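Local coordinates for Serine/threonine protein phosphatase Stp1 (Streptococcus agalactiae, PDB 2PK0) that probably dephosphorylates phosphoserine and phosphothreonine residues of proteins as a metal-dependent phosphatase of the PP2C family, with bound magnesium ions, at residues A[72-83]-A[108-119]; A[139-147]-A[158-169]. One frame throughout, in Å; residues are numbered along the deposited sequence.

Contact 1 (A[72-83]-A[108-119]); sequences LSEIRDWMLVSI and AVAIVGDNIIFA
M79 lies over the two strands of the 108-119 hairpin, which belong to one sheet of the PP2C beta-sandwich, and helix 72-83 packs on the outer face of that sheet. The helix runs nearly parallel to strand 115-119 (15° between axes, 9.1 Å apart) and antiparallel to strand 108-112. With CG anti to its carbonyl carbon (chi1 -74°) and the chain extended beyond, M79 lays its sulfur beside A119, SD to CB 3.9 Å, while its methyl CE reaches onward over the strands, between the carbonyls of A108 and I117 and 4.1 Å from A110 CB. The small A108, A110 and A119 line the surface beneath it. One helical turn earlier, I75 splits its branches: CG2 meets I117 CG2 at 3.8 Å and also touches A110 CB, whereas CD1 reaches V112 CG2 at 3.7 Å, and I75 and V112 run past each other in opposite directions. L72 lies across the turn end of the hairpin, where its CD2 bridges V112 and I117 CG2, 3.8 Å from the latter. W78 turns instead to helix 48-64, giving NE1 to D63 and meeting W64 edge-to-face. At the far end, I83 sets CD1 3.7 Å from A119 CB. I117 keeps CG1 anti to its backbone N, which carries CD1 to the aliphatic base of R76, R76 CB to I117 CD1 3.7 Å.

Contact 2 (A[139-147]-A[158-169]); sequences SDHSLVNEL and AASHPQKNIITQ
D140 lies beside N165 with its carboxylate paired to R125, and its carbonyl O accepts from N145 ND2. At H141, the centre of an inverse gamma turn, Q169 brings NE2 over one face of the imidazole, displaced toward the rim and 3.2 Å from H141 ND1, ring and amide planes 65° apart. That amide donates to E178 O, while ring NE2 is hydrogen-bonded to D180 and ND1 to G122 N, and the ring stacks on H120. The carbonyl of H141 takes a straight bond from T168 N (H141 O to T168 N 2.9 Å, 167° at the hydrogen), which arrives from above the carbonyl plane. S142 forms a single backbone bridge with I167, and its OG, set between backbone N and carbonyl carbon (chi1 71°), caps the following helix through a weak bond from N145 N. This segment pair probably belongs to the flap subdomain of the PP2C fold; the side chain of I167 lies about 8 Å from a bound magnesium ion. L143 N gives a weak bond to I166 O (3.0 Å), and the two side chains lie alongside, pointing the same way. A water joins V144 N to N165 OD1 and, weakly, I166 N. V144 divides its methyls, CG1 against H161 CD2 at 3.5 Å and CG2 against A158 CB at 3.9 Å. E146 meets T168 from the opposite direction, OE1 3.7 Å from T168 CG2.

How the contacts relate
Contact 1 closes before contact 2 opens along the chain, and their centres lie 26 Å apart; the nearest atoms, about 7 Å apart, do not touch. Contact 1 is buried on the helix-covered face of the sheet containing strands 103-112 and 115-121. Contact 2 lies at the surface, in the connection from strand 133-136, an edge of the other sheet, to strand 180-185, which starts at D180 and adjoins 115-121. Contact 1 thus belongs to the sandwich framework and contact 2 to a peripheral region near the metals, probably the subdomain whose conformation is coupled to binding of a third metal ion.

Contact 1 (A[72-83]-A[108-119])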
loop_
_atom_site.group_PDB
_atom_site.type_symbol
_atom_site.label_atom_id
_atom_site.label_comp_id
_atom_site.label_asym_id
_atom_site.label_seq_id
_atom_site.Cartn_x
_atom_site.Cartn_y
_atom_site.Cartn_z
ATOM N N LEU A 72 13.061 15.378 -0.463
ATOM C CA LEU A 72 12.635 14.180 -1.191
ATOM C C LEU A 72 13.740 13.173 -1.442
ATOM O O LEU A 72 13.525 11.972 -1.335
ATOM C CB LEU A 72 12.013 14.565 -2.529
ATOM C CG LEU A 72 10.659 15.265 -2.417
ATOM C CD1 LEU A 72 10.313 16.032 -3.685
ATOM C CD2 LEU A 72 9.556 14.286 -2.054
ATOM N N SER A 73 14.922 13.679 -1.760
ATOM C CA SER A 73 16.037 12.852 -2.174
ATOM C C SER A 73 16.615 12.082 -0.994
ATOM O O SER A 73 17.142 10.978 -1.166
ATOM C CB SER A 73 17.112 13.732 -2.826
ATOM O OG SER A 73 17.550 14.754 -1.938
ATOM N N GLU A 74 16.502 12.667 0.198
ATOM C CA GLU A 74 16.989 12.045 1.421
ATOM C C GLU A 74 16.027 10.942 1.865
ATOM O O GLU A 74 16.441 9.862 2.333
ATOM C CB GLU A 74 17.120 13.090 2.530
ATOM C CG GLU A 74 17.923 14.335 2.156
ATOM C CD GLU A 74 17.983 15.375 3.279
ATOM O OE1 GLU A 74 16.943 15.999 3.614
ATOM O OE2 GLU A 74 19.088 15.581 3.819
ATOM N N ILE A 75 14.742 11.231 1.704
ATOM C CA ILE A 75 13.677 10.301 2.006
ATOM C C ILE A 75 13.733 9.118 1.034
ATOM O O ILE A 75 13.550 7.956 1.437
ATOM C CB ILE A 75 12.315 11.045 1.979
ATOM C CG1 ILE A 75 12.216 11.946 3.199
ATOM C CG2 ILE A 75 11.131 10.090 1.999
ATOM C CD1 ILE A 75 11.091 12.893 3.146
ATOM N N ARG A 76 14.024 9.411 -0.234
ATOM C CA ARG A 76 14.215 8.362 -1.251
ATOM C C ARG A 76 15.396 7.420 -0.940
ATOM O O ARG A 76 15.259 6.208 -1.050
ATOM C CB ARG A 76 14.387 8.966 -2.642
ATOM C CG ARG A 76 14.251 7.946 -3.740
ATOM C CD ARG A 76 14.907 8.372 -5.036
ATOM N NE ARG A 76 16.342 8.147 -4.987
ATOM C CZ ARG A 76 17.013 7.267 -5.727
ATOM N NH1 ARG A 76 16.397 6.494 -6.617
ATOM N NH2 ARG A 76 18.327 7.182 -5.573
ATOM N N ASP A 77 16.538 7.980 -0.536
ATOM C CA ASP A 77 17.674 7.154 -0.117
ATOM C C ASP A 77 17.236 6.252 1.020
ATOM O O ASP A 77 17.522 5.062 0.997
ATOM C CB ASP A 77 18.873 8.000 0.356
ATOM C CG ASP A 77 19.606 8.698 -0.780
ATOM O OD1 ASP A 77 19.446 8.311 -1.965
ATOM O OD2 ASP A 77 20.360 9.645 -0.469
ATOM N N TRP A 78 16.528 6.833 1.990
ATOM C CA TRP A 78 16.046 6.099 3.150
ATOM C C TRP A 78 15.121 4.915 2.788
ATOM O O TRP A 78 15.222 3.843 3.391
ATOM C CB TRP A 78 15.360 7.046 4.140
ATOM C CG TRP A 78 14.903 6.378 5.408
ATOM C CD1 TRP A 78 15.621 6.233 6.565
ATOM C CD2 TRP A 78 13.624 5.762 5.651
ATOM N NE1 TRP A 78 14.882 5.558 7.503
ATOM C CE2 TRP A 78 13.653 5.253 6.973
ATOM C CE3 TRP A 78 12.464 5.573 4.876
ATOM C CZ2 TRP A 78 12.554 4.581 7.545
ATOM C CZ3 TRP A 78 11.375 4.893 5.446
ATOM C CH2 TRP A 78 11.431 4.416 6.769
ATOM N N MET A 79 14.234 5.113 1.813
ATOM C CA MET A 79 13.291 4.071 1.447
ATOM C C MET A 79 13.999 2.886 0.793
ATOM O O MET A 79 13.804 1.746 1.193
ATOM C CB MET A 79 12.187 4.613 0.539
ATOM C CG MET A 79 11.179 5.474 1.261
ATOM S SD MET A 79 9.991 6.243 0.137
ATOM C CE MET A 79 8.808 6.925 1.290
ATOM N N LEU A 80 14.849 3.164 -0.183
ATOM C CA LEU A 80 15.574 2.124 -0.892
ATOM C C LEU A 80 16.460 1.298 0.029
ATOM O O LEU A 80 16.565 0.089 -0.141
ATOM C CB LEU A 80 16.415 2.742 -2.006
ATOM C CG LEU A 80 15.625 3.279 -3.193
ATOM C CD1 LEU A 80 16.563 3.966 -4.179
ATOM C CD2 LEU A 80 14.865 2.147 -3.858
ATOM N N VAL A 81 17.064 1.962 1.011
ATOM C CA VAL A 81 17.940 1.312 1.978
ATOM C C VAL A 81 17.178 0.467 3.019
ATOM O O VAL A 81 17.474 -0.718 3.171
ATOM C CB VAL A 81 18.882 2.342 2.636
ATOM C CG1 VAL A 81 19.587 1.760 3.866
ATOM C CG2 VAL A 81 19.902 2.852 1.601
ATOM N N SER A 82 16.186 1.055 3.697
ATOM C CA SER A 82 15.398 0.367 4.741
ATOM C C SER A 82 14.626 -0.850 4.239
ATOM O O SER A 82 14.458 -1.841 4.952
ATOM C CB SER A 82 14.386 1.323 5.375
ATOM O OG SER A 82 14.975 2.574 5.675
ATOM N N ILE A 83 14.134 -0.762 3.016
ATOM C CA ILE A 83 13.411 -1.871 2.423
ATOM C C ILE A 83 14.340 -3.063 2.134
ATOM O O ILE A 83 13.949 -4.204 2.320
ATOM C CB ILE A 83 12.605 -1.393 1.198
ATOM C CG1 ILE A 83 11.483 -0.470 1.678
ATOM C CG2 ILE A 83 12.034 -2.547 0.382
ATOM C CD1 ILE A 83 10.609 -0.010 0.584
ATOM N N ALA A 108 4.879 2.507 1.072
ATOM C CA ALA A 108 5.392 3.450 2.031
ATOM C C ALA A 108 5.306 4.821 1.393
ATOM O O ALA A 108 5.848 5.043 0.317
ATOM C CB ALA A 108 6.821 3.103 2.399
ATOM N N VAL A 109 4.571 5.725 2.030
ATOM C CA VAL A 109 4.267 7.025 1.429
ATOM C C VAL A 109 4.612 8.119 2.412
ATOM O O VAL A 109 4.112 8.111 3.540
ATOM C CB VAL A 109 2.767 7.170 1.101
ATOM C CG1 VAL A 109 2.503 8.482 0.370
ATOM C CG2 VAL A 109 2.275 6.014 0.282
ATOM N N ALA A 110 5.474 9.042 1.994
ATOM C CA ALA A 110 5.817 10.199 2.808
ATOM C C ALA A 110 5.295 11.462 2.133
ATOM O O ALA A 110 5.337 11.564 0.897
ATOM C CB ALA A 110 7.290 10.293 2.982
ATOM N N ILE A 111 4.810 12.416 2.933
ATOM C CA ILE A 111 4.223 13.634 2.390
ATOM C C ILE A 111 5.104 14.820 2.719
ATOM O O ILE A 111 5.188 15.224 3.873
ATOM C CB ILE A 111 2.834 13.934 2.980
ATOM C CG1 ILE A 111 1.879 12.763 2.807
ATOM C CG2 ILE A 111 2.236 15.150 2.322
ATOM C CD1 ILE A 111 0.591 12.943 3.614
ATOM N N VAL A 112 5.745 15.382 1.698
ATOM C CA VAL A 112 6.588 16.560 1.844
ATOM C C VAL A 112 5.908 17.767 1.188
ATOM O O VAL A 112 5.797 17.830 -0.043
ATOM C CB VAL A 112 7.943 16.335 1.172
ATOM C CG1 VAL A 112 8.869 17.518 1.423
ATOM C CG2 VAL A 112 8.543 15.074 1.675
ATOM N N GLY A 113 5.463 18.717 2.005
ATOM C CA GLY A 113 4.621 19.802 1.517
ATOM C C GLY A 113 3.347 19.259 0.907
ATOM O O GLY A 113 2.556 18.616 1.594
ATOM N N ASP A 114 3.159 19.492 -0.390
ATOM C CA ASP A 114 2.045 18.873 -1.124
ATOM C C ASP A 114 2.503 17.827 -2.156
ATOM O O ASP A 114 1.739 17.429 -3.046
ATOM C CB ASP A 114 1.155 19.921 -1.789
ATOM C CG ASP A 114 1.927 20.914 -2.630
ATOM O OD1 ASP A 114 3.140 20.739 -2.853
ATOM O OD2 ASP A 114 1.308 21.888 -3.078
ATOM N N ASN A 115 3.755 17.403 -2.026
ATOM C CA ASN A 115 4.275 16.292 -2.801
ATOM C C ASN A 115 4.254 15.009 -1.975
ATOM O O ASN A 115 4.404 15.033 -0.753
ATOM C CB ASN A 115 5.710 16.582 -3.274
ATOM C CG ASN A 115 5.764 17.597 -4.392
ATOM O OD1 ASN A 115 5.584 17.257 -5.570
ATOM N ND2 ASN A 115 6.028 18.848 -4.041
ATOM N N ILE A 116 4.060 13.892 -2.650
ATOM C CA ILE A 116 4.257 12.596 -2.038
ATOM C C ILE A 116 5.419 11.910 -2.743
ATOM O O ILE A 116 5.677 12.161 -3.922
ATOM C CB ILE A 116 3.014 11.674 -2.142
ATOM C CG1 ILE A 116 2.481 11.642 -3.564
ATOM C CG2 ILE A 116 1.906 12.145 -1.232
ATOM C CD1 ILE A 116 1.727 10.404 -3.876
ATOM N N ILE A 117 6.129 11.070 -2.000
ATOM C CA ILE A 117 7.015 10.105 -2.598
ATOM C C ILE A 117 6.700 8.706 -2.041
ATOM O O ILE A 117 6.579 8.508 -0.826
ATOM C CB ILE A 117 8.512 10.477 -2.441
ATOM C CG1 ILE A 117 9.404 9.373 -3.041
ATOM C CG2 ILE A 117 8.853 10.730 -0.994
ATOM C CD1 ILE A 117 10.834 9.800 -3.332
ATOM N N PHE A 118 6.541 7.739 -2.934
ATOM C CA PHE A 118 6.255 6.414 -2.481
ATOM C C PHE A 118 7.293 5.382 -2.883
ATOM O O PHE A 118 7.974 5.538 -3.884
ATOM C CB PHE A 118 4.846 5.982 -2.915
ATOM C CG PHE A 118 4.668 5.829 -4.409
ATOM C CD1 PHE A 118 5.010 4.636 -5.062
ATOM C CD2 PHE A 118 4.114 6.854 -5.161
ATOM C CE1 PHE A 118 4.830 4.484 -6.428
ATOM C CE2 PHE A 118 3.930 6.707 -6.546
ATOM C CZ PHE A 118 4.285 5.530 -7.172
ATOM N N ALA A 119 7.372 4.319 -2.088
ATOM C CA ALA A 119 8.040 3.082 -2.462
ATOM C C ALA A 119 6.973 1.988 -2.491
ATOM O O ALA A 119 6.110 1.958 -1.612
ATOM C CB ALA A 119 9.118 2.738 -1.458
#

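Contact 2 (A[139-147]-A[158-169])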
loop_
_atom_site.group_PDB
_atom_site.type_symbol
_atom_site.label_atom_id
_atom_site.label_comp_id
_atom_site.label_asym_id
_atom_site.label_seq_id
_atom_site.Cartn_x
_atom_site.Cartn_y
_atom_site.Cartn_z
ATOM N N SER A 139 2.085 -0.247 -10.370
ATOM C CA SER A 139 1.803 -1.361 -11.244
ATOM C C SER A 139 1.986 -2.618 -10.412
ATOM O O SER A 139 2.980 -2.740 -9.706
ATOM C CB SER A 139 2.741 -1.333 -12.455
ATOM O OG SER A 139 2.531 -2.464 -13.286
ATOM N N ASP A 140 1.005 -3.516 -10.461
ATOM C CA ASP A 140 1.024 -4.733 -9.662
ATOM C C ASP A 140 2.266 -5.555 -10.029
ATOM O O ASP A 140 2.549 -5.739 -11.205
ATOM C CB ASP A 140 -0.243 -5.569 -9.917
ATOM C CG ASP A 140 -1.481 -5.057 -9.159
ATOM O OD1 ASP A 140 -1.385 -4.023 -8.471
ATOM O OD2 ASP A 140 -2.564 -5.691 -9.250
ATOM N N HIS A 141 3.033 -6.015 -9.043
ATOM C CA HIS A 141 4.100 -6.952 -9.356
ATOM C C HIS A 141 3.525 -8.346 -9.391
ATOM O O HIS A 141 3.536 -9.062 -8.402
ATOM C CB HIS A 141 5.254 -6.839 -8.372
ATOM C CG HIS A 141 5.885 -5.490 -8.377
ATOM N ND1 HIS A 141 6.286 -4.850 -7.228
ATOM C CD2 HIS A 141 6.137 -4.635 -9.393
ATOM C CE1 HIS A 141 6.767 -3.657 -7.535
ATOM N NE2 HIS A 141 6.690 -3.502 -8.844
ATOM N N SER A 142 3.013 -8.718 -10.550
ATOM C CA SER A 142 2.220 -9.915 -10.689
ATOM C C SER A 142 2.672 -10.645 -11.923
ATOM O O SER A 142 3.427 -10.101 -12.732
ATOM C CB SER A 142 0.746 -9.538 -10.868
ATOM O OG SER A 142 0.510 -8.963 -12.149
ATOM N N LEU A 143 2.189 -11.873 -12.073
ATOM C CA LEU A 143 2.515 -12.696 -13.226
ATOM C C LEU A 143 1.981 -12.106 -14.522
ATOM O O LEU A 143 2.742 -12.003 -15.494
ATOM C CB LEU A 143 2.006 -14.129 -13.027
ATOM C CG LEU A 143 2.601 -15.291 -13.830
ATOM C CD1 LEU A 143 2.699 -16.505 -12.941
ATOM C CD2 LEU A 143 1.771 -15.626 -15.032
ATOM N N VAL A 144 0.702 -11.707 -14.537
ATOM C CA VAL A 144 0.084 -11.192 -15.768
ATOM C C VAL A 144 0.738 -9.907 -16.272
ATOM O O VAL A 144 0.816 -9.708 -17.479
ATOM C CB VAL A 144 -1.504 -11.072 -15.730
ATOM C CG1 VAL A 144 -2.102 -12.261 -15.089
ATOM C CG2 VAL A 144 -2.005 -9.810 -15.025
ATOM N N ASN A 145 1.246 -9.067 -15.364
ATOM C CA ASN A 145 1.975 -7.856 -15.787
ATOM C C ASN A 145 3.352 -8.148 -16.377
ATOM O O ASN A 145 3.821 -7.382 -17.196
ATOM C CB ASN A 145 2.079 -6.810 -14.668
ATOM C CG ASN A 145 0.761 -6.101 -14.406
ATOM O OD1 ASN A 145 -0.169 -6.163 -15.202
ATOM N ND2 ASN A 145 0.674 -5.436 -13.282
ATOM N N GLU A 146 3.984 -9.246 -15.962
ATOM C CA GLU A 146 5.251 -9.676 -16.566
ATOM C C GLU A 146 5.045 -10.147 -18.006
ATOM O O GLU A 146 5.854 -9.823 -18.895
ATOM C CB GLU A 146 5.929 -10.787 -15.754
ATOM C CG GLU A 146 6.500 -10.297 -14.449
ATOM C CD GLU A 146 7.686 -11.107 -13.964
ATOM O OE1 GLU A 146 7.611 -12.368 -13.961
ATOM O OE2 GLU A 146 8.694 -10.463 -13.577
ATOM N N LEU A 147 3.956 -10.900 -18.210
ATOM C CA LEU A 147 3.564 -11.378 -19.530
ATOM C C LEU A 147 3.259 -10.215 -20.496
ATOM O O LEU A 147 3.576 -10.297 -21.687
ATOM C CB LEU A 147 2.375 -12.336 -19.442
ATOM C CG LEU A 147 2.518 -13.677 -18.698
ATOM C CD1 LEU A 147 1.182 -14.409 -18.645
ATOM C CD2 LEU A 147 3.584 -14.596 -19.301
ATOM N N ALA A 158 -4.838 -9.252 -20.253
ATOM C CA ALA A 158 -4.480 -9.420 -18.839
ATOM C C ALA A 158 -5.601 -9.024 -17.912
ATOM O O ALA A 158 -5.713 -9.549 -16.807
ATOM C CB ALA A 158 -3.244 -8.621 -18.499
ATOM N N ALA A 159 -6.434 -8.096 -18.369
ATOM C CA ALA A 159 -7.560 -7.625 -17.577
ATOM C C ALA A 159 -8.621 -8.710 -17.406
ATOM O O ALA A 159 -9.376 -8.692 -16.445
ATOM C CB ALA A 159 -8.164 -6.369 -18.203
ATOM N N SER A 160 -8.663 -9.651 -18.347
ATOM C CA SER A 160 -9.610 -10.761 -18.293
ATOM C C SER A 160 -8.928 -12.124 -18.131
ATOM O O SER A 160 -9.528 -13.156 -18.427
ATOM C CB SER A 160 -10.539 -10.764 -19.517
ATOM O OG SER A 160 -9.799 -10.739 -20.723
ATOM N N HIS A 161 -7.685 -12.126 -17.655
ATOM C CA HIS A 161 -7.008 -13.373 -17.332
ATOM C C HIS A 161 -7.743 -14.064 -16.188
ATOM O O HIS A 161 -8.042 -13.433 -15.177
ATOM C CB HIS A 161 -5.555 -13.114 -16.949
ATOM C CG HIS A 161 -4.745 -14.364 -16.782
ATOM N ND1 HIS A 161 -4.415 -15.181 -17.843
ATOM C CD2 HIS A 161 -4.215 -14.943 -15.679
ATOM C CE1 HIS A 161 -3.703 -16.201 -17.400
ATOM N NE2 HIS A 161 -3.563 -16.079 -16.091
ATOM N N PRO A 162 -8.096 -15.345 -16.379
ATOM C CA PRO A 162 -8.901 -16.143 -15.443
ATOM C C PRO A 162 -8.227 -16.672 -14.166
ATOM O O PRO A 162 -8.924 -17.188 -13.286
ATOM C CB PRO A 162 -9.396 -17.323 -16.307
ATOM C CG PRO A 162 -8.948 -17.038 -17.714
ATOM C CD PRO A 162 -7.796 -16.086 -17.615
ATOM N N GLN A 163 -6.901 -16.587 -14.068
ATOM C CA GLN A 163 -6.201 -17.028 -12.848
ATOM C C GLN A 163 -6.080 -15.892 -11.827
ATOM O O GLN A 163 -6.079 -14.711 -12.189
ATOM C CB GLN A 163 -4.802 -17.539 -13.174
ATOM C CG GLN A 163 -4.689 -19.015 -13.489
ATOM C CD GLN A 163 -3.246 -19.431 -13.851
ATOM O OE1 GLN A 163 -3.010 -20.572 -14.275
ATOM N NE2 GLN A 163 -2.281 -18.503 -13.688
ATOM N N LYS A 164 -5.955 -16.255 -10.552
ATOM C CA LYS A 164 -5.748 -15.270 -9.493
ATOM C C LYS A 164 -4.320 -14.736 -9.586
ATOM O O LYS A 164 -3.434 -15.421 -10.111
ATOM C CB LYS A 164 -6.012 -15.894 -8.121
ATOM N N ASN A 165 -4.109 -13.512 -9.103
ATOM C CA ASN A 165 -2.792 -12.881 -9.158
ATOM C C ASN A 165 -1.713 -13.627 -8.358
ATOM O O ASN A 165 -1.777 -13.708 -7.132
ATOM C CB ASN A 165 -2.863 -11.404 -8.708
ATOM C CG ASN A 165 -3.452 -10.467 -9.792
ATOM O OD1 ASN A 165 -3.247 -10.663 -11.002
ATOM N ND2 ASN A 165 -4.179 -9.440 -9.347
ATOM N N ILE A 166 -0.736 -14.189 -9.063
ATOM C CA ILE A 166 0.456 -14.736 -8.421
ATOM C C ILE A 166 1.503 -13.620 -8.324
ATOM O O ILE A 166 1.933 -13.070 -9.331
ATOM C CB ILE A 166 1.050 -15.941 -9.196
ATOM C CG1 ILE A 166 0.041 -17.094 -9.291
ATOM C CG2 ILE A 166 2.355 -16.418 -8.543
ATOM C CD1 ILE A 166 -0.602 -17.270 -10.676
ATOM N N ILE A 167 1.902 -13.281 -7.107
ATOM C CA ILE A 167 2.831 -12.180 -6.874
ATOM C C ILE A 167 4.267 -12.537 -7.311
ATOM O O ILE A 167 4.706 -13.689 -7.174
ATOM C CB ILE A 167 2.729 -11.742 -5.401
ATOM C CG1 ILE A 167 2.981 -10.252 -5.251
ATOM C CG2 ILE A 167 3.601 -12.591 -4.468
ATOM C CD1 ILE A 167 2.577 -9.763 -3.895
ATOM N N THR A 168 4.976 -11.576 -7.896
ATOM C CA THR A 168 6.320 -11.853 -8.415
ATOM C C THR A 168 7.454 -11.334 -7.537
ATOM O O THR A 168 8.606 -11.740 -7.716
ATOM C CB THR A 168 6.539 -11.388 -9.889
ATOM O OG1 THR A 168 6.356 -9.968 -10.022
ATOM C CG2 THR A 168 5.628 -12.136 -10.828
ATOM N N GLN A 169 7.135 -10.430 -6.611
ATOM C CA GLN A 169 8.076 -10.091 -5.542
ATOM C C GLN A 169 7.400 -9.655 -4.252
ATOM O O GLN A 169 6.296 -9.139 -4.262
ATOM C CB GLN A 169 9.113 -9.065 -5.981
ATOM C CG GLN A 169 8.575 -7.737 -6.336
ATOM C CD GLN A 169 9.680 -6.776 -6.666
ATOM O OE1 GLN A 169 10.844 -7.010 -6.327
ATOM N NE2 GLN A 169 9.335 -5.692 -7.333
HETATM O O HOH W 1 -0.758 -12.458 -11.930
#